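Local coordinates for hypothetical protein (Uncultured marine organism, PDB 2OD5) that is of unknown function but probably binds nucleic acid, perhaps DNA, with a small domain of winged helix-turn-helix type, at residues S10-T13 with V14-E18; K22-D26 with R27-T31; E33-E36 with H37-T41; S56-K59 with D60-K63. All coordinates share one frame; numbering follows the deposited sequence. Where two conformers were deposited one is given.

Contact 1 (S10-T13 with V14-E18). With EDO (1,2-ethanediol), chain F.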
loop_
_atom_site.group_PDB
_atom_site.type_symbol
_atom_site.label_atom_id
_atom_site.label_comp_id
_atom_site.label_asym_id
_atom_site.label_seq_id
_atom_site.Cartn_x
_atom_site.Cartn_y
_atom_site.Cartn_z
ATOM N N SER A 10 -6.842 -10.609 -12.641
ATOM C CA SER A 10 -5.465 -10.949 -12.282
ATOM C C SER A 10 -4.476 -10.053 -13.016
ATOM O O SER A 10 -3.517 -9.575 -12.421
ATOM C CB SER A 10 -5.153 -12.414 -12.609
ATOM O OG SER A 10 -4.735 -12.559 -13.962
HETATM N N MSE A 11 -4.704 -9.848 -14.311
HETATM C CA MSE A 11 -3.869 -8.963 -15.117
HETATM C C MSE A 11 -3.853 -7.548 -14.544
HETATM O O MSE A 11 -2.803 -6.917 -14.473
HETATM C CB MSE A 11 -4.362 -8.907 -16.569
HETATM C CG MSE A 11 -3.846 -10.034 -17.450
HETATM SE SE MSE A 11 -4.823 -10.204 -19.154
HETATM C CE MSE A 11 -3.722 -9.028 -20.274
ATOM N N LYS A 12 -5.026 -7.045 -14.171
ATOM C CA LYS A 12 -5.121 -5.714 -13.571
ATOM C C LYS A 12 -4.341 -5.700 -12.266
ATOM O O LYS A 12 -3.532 -4.806 -12.033
ATOM C CB LYS A 12 -6.571 -5.313 -13.302
ATOM C CG LYS A 12 -6.696 -3.902 -12.721
ATOM C CD LYS A 12 -8.130 -3.400 -12.771
ATOM C CE LYS A 12 -8.307 -2.070 -12.055
ATOM N NZ LYS A 12 -9.710 -1.595 -12.157
ATOM N N THR A 13 -4.587 -6.701 -11.427
ATOM C CA THR A 13 -3.928 -6.792 -10.124
ATOM C C THR A 13 -2.407 -6.846 -10.279
ATOM O O THR A 13 -1.687 -6.163 -9.562
ATOM C CB THR A 13 -4.460 -7.984 -9.287
ATOM O OG1 THR A 13 -5.832 -7.735 -8.951
ATOM C CG2 THR A 13 -3.678 -8.151 -7.998
ATOM N N VAL A 14 -1.924 -7.621 -11.235
ATOM C CA VAL A 14 -0.491 -7.643 -11.536
ATOM C C VAL A 14 0.061 -6.253 -11.934
ATOM O O VAL A 14 1.162 -5.859 -11.537
ATOM C CB VAL A 14 -0.192 -8.627 -12.684
ATOM C CG1 VAL A 14 1.250 -8.473 -13.180
ATOM C CG2 VAL A 14 -0.484 -10.068 -12.246
ATOM N N ARG A 15 -0.694 -5.543 -12.762
ATOM C CA ARG A 15 -0.326 -4.196 -13.185
ATOM C C ARG A 15 -0.265 -3.256 -11.977
ATOM O O ARG A 15 0.646 -2.440 -11.848
ATOM C CB ARG A 15 -1.380 -3.697 -14.173
ATOM C CG ARG A 15 -0.977 -2.545 -15.054
ATOM C CD ARG A 15 -1.874 -2.485 -16.326
ATOM N NE ARG A 15 -3.310 -2.638 -16.025
ATOM C CZ ARG A 15 -4.168 -1.637 -15.811
ATOM N NH1 ARG A 15 -3.774 -0.368 -15.837
ATOM N NH2 ARG A 15 -5.441 -1.913 -15.550
ATOM N N ILE A 16 -1.265 -3.370 -11.117
ATOM C CA ILE A 16 -1.363 -2.545 -9.903
ATOM C C ILE A 16 -0.166 -2.808 -8.988
ATOM O O ILE A 16 0.452 -1.864 -8.493
ATOM C CB ILE A 16 -2.664 -2.804 -9.165
ATOM C CG1 ILE A 16 -3.848 -2.236 -9.970
ATOM C CG2 ILE A 16 -2.671 -2.112 -7.805
ATOM C CD1 ILE A 16 -5.218 -2.412 -9.301
ATOM N N ARG A 17 0.170 -4.081 -8.780
ATOM C CA ARG A 17 1.328 -4.433 -7.952
ATOM C C ARG A 17 2.602 -3.808 -8.454
ATOM O O ARG A 17 3.404 -3.349 -7.656
ATOM C CB ARG A 17 1.554 -5.932 -7.876
ATOM C CG ARG A 17 0.566 -6.686 -7.048
ATOM C CD ARG A 17 0.938 -8.165 -7.087
ATOM N NE ARG A 17 0.215 -8.924 -6.087
ATOM C CZ ARG A 17 0.320 -10.241 -5.926
ATOM N NH1 ARG A 17 1.116 -10.951 -6.711
ATOM N NH2 ARG A 17 -0.373 -10.858 -4.973
ATOM N N GLU A 18 2.835 -3.827 -9.768
ATOM C CA GLU A 18 4.059 -3.262 -10.319
ATOM C C GLU A 18 4.115 -1.752 -10.106
ATOM O O GLU A 18 5.170 -1.198 -9.807
ATOM C CB GLU A 18 4.187 -3.611 -11.809
ATOM C CG GLU A 18 4.257 -5.107 -12.069
HETATM C C1 EDO F . -6.547 -5.012 -17.083
HETATM O O1 EDO F . -6.493 -6.441 -17.169
HETATM C C2 EDO F . -5.311 -4.431 -17.756
HETATM O O2 EDO F . -4.119 -4.852 -17.081
#

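Contact 2 (K22-D26 with R27-T31)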
loop_
_atom_site.group_PDB
_atom_site.type_symbol
_atom_site.label_atom_id
_atom_site.label_comp_id
_atom_site.label_asym_id
_atom_site.label_seq_id
_atom_site.Cartn_x
_atom_site.Cartn_y
_atom_site.Cartn_z
ATOM N N LYS A 22 7.019 0.290 -7.665
ATOM C CA LYS A 22 7.775 1.435 -8.174
ATOM C C LYS A 22 7.556 2.692 -7.341
ATOM O O LYS A 22 8.504 3.417 -7.003
ATOM C CB LYS A 22 7.408 1.692 -9.631
ATOM C CG LYS A 22 8.041 0.692 -10.590
ATOM C CD LYS A 22 9.515 0.965 -10.772
ATOM N N PHE A 23 6.305 2.948 -6.991
ATOM C CA PHE A 23 5.961 4.098 -6.178
ATOM C C PHE A 23 6.631 4.052 -4.803
ATOM O O PHE A 23 7.078 5.077 -4.307
ATOM C CB PHE A 23 4.435 4.195 -6.033
ATOM C CG PHE A 23 3.960 5.385 -5.263
ATOM C CD1 PHE A 23 4.198 6.679 -5.728
ATOM C CD2 PHE A 23 3.280 5.227 -4.066
ATOM C CE1 PHE A 23 3.765 7.784 -5.037
ATOM C CE2 PHE A 23 2.805 6.341 -3.385
ATOM C CZ PHE A 23 3.058 7.620 -3.869
ATOM N N LEU A 24 6.688 2.868 -4.193
ATOM C CA LEU A 24 7.260 2.695 -2.865
ATOM C C LEU A 24 8.794 2.563 -2.864
ATOM O O LEU A 24 9.412 2.455 -1.813
ATOM C CB LEU A 24 6.658 1.464 -2.195
ATOM C CG LEU A 24 5.184 1.532 -1.819
ATOM C CD1 LEU A 24 4.760 0.237 -1.157
ATOM C CD2 LEU A 24 4.879 2.738 -0.912
ATOM N N GLY A 25 9.406 2.604 -4.035
ATOM C CA GLY A 25 10.864 2.507 -4.124
ATOM C C GLY A 25 11.648 3.460 -3.246
ATOM O O GLY A 25 12.554 3.033 -2.523
ATOM N N ASP A 26 11.289 4.735 -3.293
ATOM C CA ASP A 26 12.026 5.765 -2.569
ATOM C C ASP A 26 11.866 5.684 -1.049
ATOM O O ASP A 26 12.834 5.850 -0.319
ATOM C CB ASP A 26 11.631 7.162 -3.072
ATOM C CG ASP A 26 12.111 7.436 -4.499
ATOM O OD1 ASP A 26 13.133 6.846 -4.931
ATOM O OD2 ASP A 26 11.460 8.249 -5.189
ATOM N N ARG A 27 10.660 5.429 -0.566
ATOM C CA ARG A 27 10.411 5.430 0.861
ATOM C C ARG A 27 9.018 4.907 1.129
ATOM O O ARG A 27 8.197 4.874 0.209
ATOM C CB ARG A 27 10.511 6.853 1.410
ATOM C CG ARG A 27 9.488 7.815 0.839
ATOM C CD ARG A 27 9.697 9.216 1.369
ATOM N NE ARG A 27 8.854 10.158 0.634
ATOM C CZ ARG A 27 7.682 10.641 1.042
ATOM N NH1 ARG A 27 7.156 10.313 2.233
ATOM N NH2 ARG A 27 7.029 11.483 0.242
ATOM N N PRO A 28 8.722 4.547 2.390
ATOM C CA PRO A 28 7.362 4.101 2.699
ATOM C C PRO A 28 6.290 5.164 2.444
ATOM O O PRO A 28 6.575 6.359 2.561
ATOM C CB PRO A 28 7.430 3.776 4.187
ATOM C CG PRO A 28 8.873 3.489 4.465
ATOM C CD PRO A 28 9.621 4.424 3.557
ATOM N N ARG A 29 5.074 4.728 2.105
ATOM C CA ARG A 29 3.956 5.655 1.864
ATOM C C ARG A 29 2.701 5.088 2.481
ATOM O O ARG A 29 2.591 3.883 2.691
ATOM C CB ARG A 29 3.716 5.863 0.346
ATOM C CG ARG A 29 4.922 6.384 -0.410
ATOM C CD ARG A 29 5.426 7.731 0.110
ATOM N NE ARG A 29 4.768 8.841 -0.542
ATOM C CZ ARG A 29 5.166 9.383 -1.694
ATOM N NH1 ARG A 29 6.221 8.917 -2.355
ATOM N NH2 ARG A 29 4.475 10.386 -2.202
ATOM N N ASN A 30 1.736 5.950 2.780
ATOM C CA ASN A 30 0.498 5.485 3.382
ATOM C C ASN A 30 -0.540 5.102 2.323
ATOM O O ASN A 30 -0.373 5.384 1.120
ATOM C CB ASN A 30 -0.045 6.491 4.436
ATOM C CG ASN A 30 -0.587 7.748 3.830
ATOM O OD1 ASN A 30 -1.345 7.719 2.856
ATOM N ND2 ASN A 30 -0.232 8.874 4.421
ATOM N N THR A 31 -1.567 4.383 2.740
ATOM C CA THR A 31 -2.525 3.801 1.809
ATOM C C THR A 31 -3.205 4.859 0.931
ATOM O O THR A 31 -3.444 4.626 -0.259
ATOM C CB THR A 31 -3.646 2.996 2.538
ATOM O OG1 THR A 31 -3.071 1.984 3.371
ATOM C CG2 THR A 31 -4.564 2.290 1.512
HETATM O O HOH W 1 7.966 6.279 -2.028
#

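Contact 3 (E33-E36 with H37-T41)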
loop_
_atom_site.group_PDB
_atom_site.type_symbol
_atom_site.label_atom_id
_atom_site.label_comp_id
_atom_site.label_asym_id
_atom_site.label_seq_id
_atom_site.Cartn_x
_atom_site.Cartn_y
_atom_site.Cartn_z
ATOM N N GLU A 33 -1.946 7.878 -0.018
ATOM C CA GLU A 33 -0.990 8.298 -1.025
ATOM C C GLU A 33 -0.864 7.258 -2.148
ATOM O O GLU A 33 -0.781 7.605 -3.333
ATOM C CB GLU A 33 0.381 8.506 -0.397
ATOM C CG GLU A 33 0.472 9.588 0.637
ATOM C CD GLU A 33 1.901 9.651 1.187
ATOM O OE1 GLU A 33 2.302 8.734 1.985
ATOM O OE2 GLU A 33 2.635 10.576 0.764
ATOM N N ILE A 34 -0.845 5.978 -1.792
ATOM C CA ILE A 34 -0.733 4.909 -2.767
ATOM C C ILE A 34 -1.959 4.891 -3.671
ATOM O O ILE A 34 -1.839 4.865 -4.900
ATOM C CB ILE A 34 -0.525 3.517 -2.101
ATOM C CG1 ILE A 34 0.780 3.501 -1.269
ATOM C CG2 ILE A 34 -0.447 2.415 -3.166
ATOM C CD1 ILE A 34 0.900 2.285 -0.350
ATOM N N LEU A 35 -3.126 4.996 -3.064
ATOM C CA LEU A 35 -4.377 5.023 -3.822
ATOM C C LEU A 35 -4.399 6.209 -4.765
ATOM O O LEU A 35 -4.776 6.069 -5.927
ATOM C CB LEU A 35 -5.583 5.119 -2.878
ATOM C CG LEU A 35 -6.954 4.949 -3.573
ATOM C CD1 LEU A 35 -7.100 3.542 -4.185
ATOM C CD2 LEU A 35 -8.065 5.229 -2.573
ATOM N N GLU A 36 -4.018 7.390 -4.288
ATOM C CA GLU A 36 -4.049 8.553 -5.154
ATOM C C GLU A 36 -3.097 8.369 -6.344
ATOM O O GLU A 36 -3.435 8.692 -7.481
ATOM C CB GLU A 36 -3.738 9.845 -4.379
ATOM C CG GLU A 36 -3.844 11.097 -5.274
ATOM C CD GLU A 36 -3.674 12.441 -4.543
ATOM O OE1 GLU A 36 -3.276 12.446 -3.363
ATOM O OE2 GLU A 36 -3.902 13.485 -5.196
ATOM N N HIS A 37 -1.920 7.812 -6.095
ATOM C CA HIS A 37 -0.948 7.577 -7.156
ATOM C C HIS A 37 -1.469 6.611 -8.185
ATOM O O HIS A 37 -1.430 6.880 -9.381
ATOM C CB HIS A 37 0.357 7.021 -6.564
ATOM C CG HIS A 37 1.353 6.696 -7.614
ATOM N ND1 HIS A 37 1.974 7.678 -8.348
ATOM C CD2 HIS A 37 1.753 5.512 -8.136
ATOM C CE1 HIS A 37 2.769 7.108 -9.241
ATOM N NE2 HIS A 37 2.639 5.794 -9.148
ATOM N N ILE A 38 -1.921 5.449 -7.734
ATOM C CA ILE A 38 -2.477 4.394 -8.591
ATOM C C ILE A 38 -3.632 4.912 -9.447
ATOM O O ILE A 38 -3.689 4.758 -10.669
ATOM C CB ILE A 38 -2.999 3.233 -7.687
ATOM C CG1 ILE A 38 -1.832 2.445 -7.082
ATOM C CG2 ILE A 38 -3.834 2.265 -8.439
ATOM C CD1 ILE A 38 -0.913 1.825 -8.119
ATOM N N ASN A 39 -4.582 5.520 -8.768
ATOM C CA ASN A 39 -5.765 5.990 -9.450
ATOM C C ASN A 39 -5.509 7.177 -10.403
ATOM O O ASN A 39 -6.342 7.462 -11.265
ATOM C CB ASN A 39 -6.868 6.319 -8.447
ATOM C CG ASN A 39 -7.561 5.070 -7.893
ATOM O OD1 ASN A 39 -7.243 3.954 -8.289
ATOM N ND2 ASN A 39 -8.518 5.261 -6.986
ATOM N N SER A 40 -4.383 7.867 -10.236
ATOM C CA SER A 40 -3.978 8.942 -11.131
ATOM C C SER A 40 -3.374 8.471 -12.438
ATOM O O SER A 40 -3.207 9.284 -13.344
ATOM C CB SER A 40 -3.008 9.901 -10.431
ATOM O OG SER A 40 -1.709 9.353 -10.412
ATOM N N THR A 41 -3.076 7.178 -12.569
ATOM C CA THR A 41 -2.345 6.660 -13.730
ATOM C C THR A 41 -2.964 5.429 -14.376
ATOM O O THR A 41 -2.273 4.696 -15.094
ATOM C CB THR A 41 -0.923 6.284 -13.291
ATOM O OG1 THR A 41 -0.993 5.260 -12.284
ATOM C CG2 THR A 41 -0.223 7.519 -12.693
#

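Contact 4 (S56-K59 with D60-K63)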
loop_
_atom_site.group_PDB
_atom_site.type_symbol
_atom_site.label_atom_id
_atom_site.label_comp_id
_atom_site.label_asym_id
_atom_site.label_seq_id
_atom_site.Cartn_x
_atom_site.Cartn_y
_atom_site.Cartn_z
ATOM N N SER A 56 -1.962 -6.262 1.304
ATOM C CA SER A 56 -1.798 -7.365 2.289
ATOM C C SER A 56 -1.394 -8.654 1.631
ATOM O O SER A 56 -0.522 -9.391 2.152
ATOM C CB SER A 56 -3.106 -7.604 3.044
ATOM O OG SER A 56 -3.368 -6.508 3.877
ATOM N N LYS A 57 -1.998 -8.939 0.483
ATOM C CA LYS A 57 -1.761 -10.185 -0.239
ATOM C C LYS A 57 -0.397 -10.230 -0.943
ATOM O O LYS A 57 0.169 -11.300 -1.143
ATOM C CB LYS A 57 -2.879 -10.440 -1.259
ATOM C CG LYS A 57 -2.657 -11.699 -2.090
ATOM C CD LYS A 57 -3.896 -12.216 -2.795
ATOM C CE LYS A 57 -3.566 -13.557 -3.453
ATOM N NZ LYS A 57 -4.523 -13.901 -4.534
ATOM N N ASP A 58 0.124 -9.075 -1.333
ATOM C CA ASP A 58 1.404 -9.025 -2.024
ATOM C C ASP A 58 2.501 -9.115 -0.989
ATOM O O ASP A 58 2.719 -8.182 -0.236
ATOM C CB ASP A 58 1.557 -7.749 -2.842
ATOM C CG ASP A 58 2.809 -7.757 -3.690
ATOM O OD1 ASP A 58 3.779 -8.476 -3.339
ATOM O OD2 ASP A 58 2.858 -7.056 -4.725
ATOM N N LYS A 59 3.251 -10.209 -0.998
ATOM C CA LYS A 59 4.302 -10.407 -0.001
ATOM C C LYS A 59 5.546 -9.525 -0.168
ATOM O O LYS A 59 6.413 -9.490 0.703
ATOM C CB LYS A 59 4.658 -11.905 0.077
ATOM C CG LYS A 59 3.419 -12.834 0.377
ATOM C CD LYS A 59 2.553 -12.383 1.608
ATOM C CE LYS A 59 1.059 -12.860 1.565
ATOM N NZ LYS A 59 0.116 -12.164 2.591
ATOM N N ASP A 60 5.659 -8.851 -1.301
ATOM C CA ASP A 60 6.764 -7.921 -1.550
ATOM C C ASP A 60 6.511 -6.567 -0.937
ATOM O O ASP A 60 7.402 -5.731 -0.914
ATOM C CB ASP A 60 6.987 -7.708 -3.053
ATOM C CG ASP A 60 7.219 -8.985 -3.811
ATOM O OD1 ASP A 60 7.578 -10.060 -3.229
ATOM O OD2 ASP A 60 7.063 -8.916 -5.052
ATOM N N ILE A 61 5.298 -6.347 -0.451
ATOM C CA ILE A 61 4.907 -5.044 0.075
ATOM C C ILE A 61 4.448 -5.277 1.490
ATOM O O ILE A 61 3.412 -5.934 1.688
ATOM C CB ILE A 61 3.790 -4.405 -0.744
ATOM C CG1 ILE A 61 4.200 -4.127 -2.178
ATOM C CG2 ILE A 61 3.358 -2.999 -0.130
ATOM C CD1 ILE A 61 3.005 -3.952 -3.123
ATOM N N VAL A 62 5.221 -4.745 2.451
ATOM C CA VAL A 62 5.043 -5.036 3.877
ATOM C C VAL A 62 4.493 -3.845 4.683
ATOM O O VAL A 62 4.811 -2.706 4.404
ATOM C CB VAL A 62 6.324 -5.489 4.531
ATOM C CG1 VAL A 62 6.857 -6.772 3.845
ATOM C CG2 VAL A 62 7.376 -4.423 4.499
ATOM N N LYS A 63 3.658 -4.122 5.679
ATOM C CA LYS A 63 3.079 -3.040 6.489
ATOM C C LYS A 63 4.074 -2.640 7.569
ATOM O O LYS A 63 4.504 -3.493 8.363
ATOM C CB LYS A 63 1.801 -3.529 7.154
ATOM C CG LYS A 63 0.947 -2.411 7.714
ATOM C CD LYS A 63 -0.113 -2.950 8.644
ATOM C CE LYS A 63 -1.435 -3.193 7.996
ATOM N NZ LYS A 63 -2.285 -2.015 7.816
HETATM O O HOH W 2 1.774 -8.114 2.715
HETATM O O HOH W 3 4.978 -7.728 -6.220
HETATM O O HOH W 4 9.436 -9.878 -0.981
#

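Contact 1 (S10-T13 with V14-E18)
Ile16 N donates to Lys12 O over 2.8 Å, nearly along the C=O axis (C=O...donor angle 163°), and Ile16 CG1 and Arg15 CB lie close to the same oxygen. This is one of four successive i-to-i+4 bonds, from Val14, Arg15, Ile16 and Arg17 back to Ser10, Met11, Lys12 and Thr13, which establish a regular alpha-helix. Side-chain packing centres on Lys12. With CG anti to the backbone N (chi1 -178°) and the chain extended beyond it, the methylenes run obliquely past both neighbours of the next turn: CG lies 3.7 Å from Arg15 NH2 and 4.0 Å from Ile16 CD1. The ammonium group goes on to bond Gly45 O, and 5.5 Å still separates Lys12 NZ from Arg15 NH2. Shortening Lys12 to alanine removes that ammonium and its methylenes, which would probably leave Gly45 O without this donor and Ile16 CD1 with less packing on this side. Arg15, bent at chi3, brings NE within 2.6 Å of O2 of a 1,2-ethanediol, probably from the crystallisation liquor, whose O2 lies at the guanidinium edge, near its plane; the N-H...O angle of 138° shows a bent bond. Thr13 OG1 bonds back to Glu9 O. Within the fold, the Ile16 side chain packs on Met42 and its backbone oxygen meets Ile38 of helix 31-39, whereas Arg17 forms a long, weak ion pair with Asp58, just beyond helix 48-57.

Contact 2 (K22-D26 with R27-T31)
Phe23 and Arg29 meet where the chain leaves helix 9-23 and enters the short strand 29-30, the first helix-to-strand connection of what the topology indicates is a winged-helix fold. The flat-group contacts come first. Phe23 CZ sits 3.4 Å above the centre of the Arg29 guanidinium plane, while Arg27 NH2 lies over the centre of the opposite face, also 3.4 Å from that plane. Ring and guanidinium planes are 39° apart, so Phe23 meets the face with a tilted ring. Bends at chi2 (-59°) and chi3 (-89°) fold the Arg29 chain back over Phe23. The salt bridge from Arg29 NE to Glu33 would probably offset the two adjoining positive charges, and Phe23 is itself stacked on His37.

Apolar packing follows: Leu24 and Arg29 slide past each other in opposite directions, CD2 of Leu24 lying 3.6 Å from Arg29 CB. Leu24 is buried and also packs on Ile34 and Ile61, joining this turn to helix 31-39 and strand 61-71.

Polar links complete the turn. Asn30 OD1 accepts from Glu33 N as N-cap of helix 31-39. Across the turn one water does the bridging: it donates to Phe23 O and to Arg27 O, each at 2.7 Å, and accepts from Arg29 NH1 at 3.2 Å, lying in plane at the guanidinium edge.

Contact 3 (E33-E36 with H37-T41)
From Glu33 to Asn39 the backbone is alpha-helical, with His37 N, Ile38 N and Asn39 N bonded to Glu33 O, Ile34 O and Leu35 O; the central bond is almost straight, with an N-H...O angle of 177°, whereas the following one, Ser40 N to Glu36 O, is weak at 131°. The segment belongs to helix 31-39, which by its place in the chain is consistent with the first helix of a helix-turn-helix in a winged-helix domain.

One face is apolar. Ile34 and Ile38 lie side by side and point the same way, with Ile34 CG2 4.2 Å from Ile38 CG1 in the conformer described. CG1 of Ile38 in that conformer also rests 3.3 Å from Ile34 O, against the carbonyl that receives its own backbone N-H. Both side chains are buried, and both pack on Ile20 of helix 9-23; Ile34 additionally reaches Leu51 of helix 48-57.

Leu35 and Asn39 form a mixed pair one step round the helix. They cross obliquely, Leu35 CD1 approaching Asn39 ND2 to 3.6 Å. CG of Leu35 is anti to the backbone N (chi1 -172°); its CB points away from the next turn, but CD1 at the end of the chain comes back to Asn39. The other branch of the amide, Asn39 OD1, accepts from Thr46 N and ties the helix to the loop beyond.

Beyond Asn39, Ser40 and Thr41 take up carbonyls of the last turn. Ser40 OG donates to His37 O at 2.7 Å. Ile38 O takes two donors from the same face of its carbonyl plane: Thr41 N at 3.1 Å, and Thr41 OG1 at 3.2 Å from above that plane.

Contact 4 (S56-K59 with D60-K63)
Asp58 and Asp60 form an Asx turn superposed on a type I beta turn, Asp58 to Ile61, which leads from helix 48-57 into strand 61-71. Asp60 N donates to Asp58 OD1 at 2.8 Å, meeting the carboxylate on its anti side and 32° out of its plane. The beta turn is closed by Ile61 N, 3.2 Å from Asp58 O. CG of Asp58 stands anti to its own nitrogen (chi1 -173°), the setting that lays the carboxylate over the turn; there its OD2 also approaches Ile61 CD1 to 3.5 Å. Replacing Asp58 with alanine would probably leave Asp60 N without its turn acceptor and the loop less firmly fixed.

Lys59, at the second position of the turn, bends at chi2 and sends its chain back to the helix end, where NZ donates to Ser56 O at 2.9 Å. Its carbonyl oxygen accepts from Arg85 NH2, joining the turn to helix 85-91.

The two carboxylates are turned 61° apart, with Asp58 OD1 3.7 Å from Asp60 OD2. Their like charges are probably eased by one water, which donates to Asp58 OD2 and to Asp60 OD2 at 2.7 Å each.

The four contacts come in series along one chain, 1 to 4, and sample the helix, short strand, helix, helix, strand order expected of a winged-helix domain. Contacts 1 and 2 share helix 9-23, their centres about 17 Å apart, one near its start and the other at its exit. The centres of contacts 2 and 3 are about 11 Å apart, with contact 3 on the helix that follows strand 29-30. Contact 4 sits on the opposite side of the chain's centre from contact 3, with nearest atoms about 6 Å apart. Contacts 2 and 4 reach the same antiparallel sheet. Helix 9-23 and its exit touch contact 3 (Ile16, Phe23) and contact 4 (Arg17, Leu24), joining them in one compact domain.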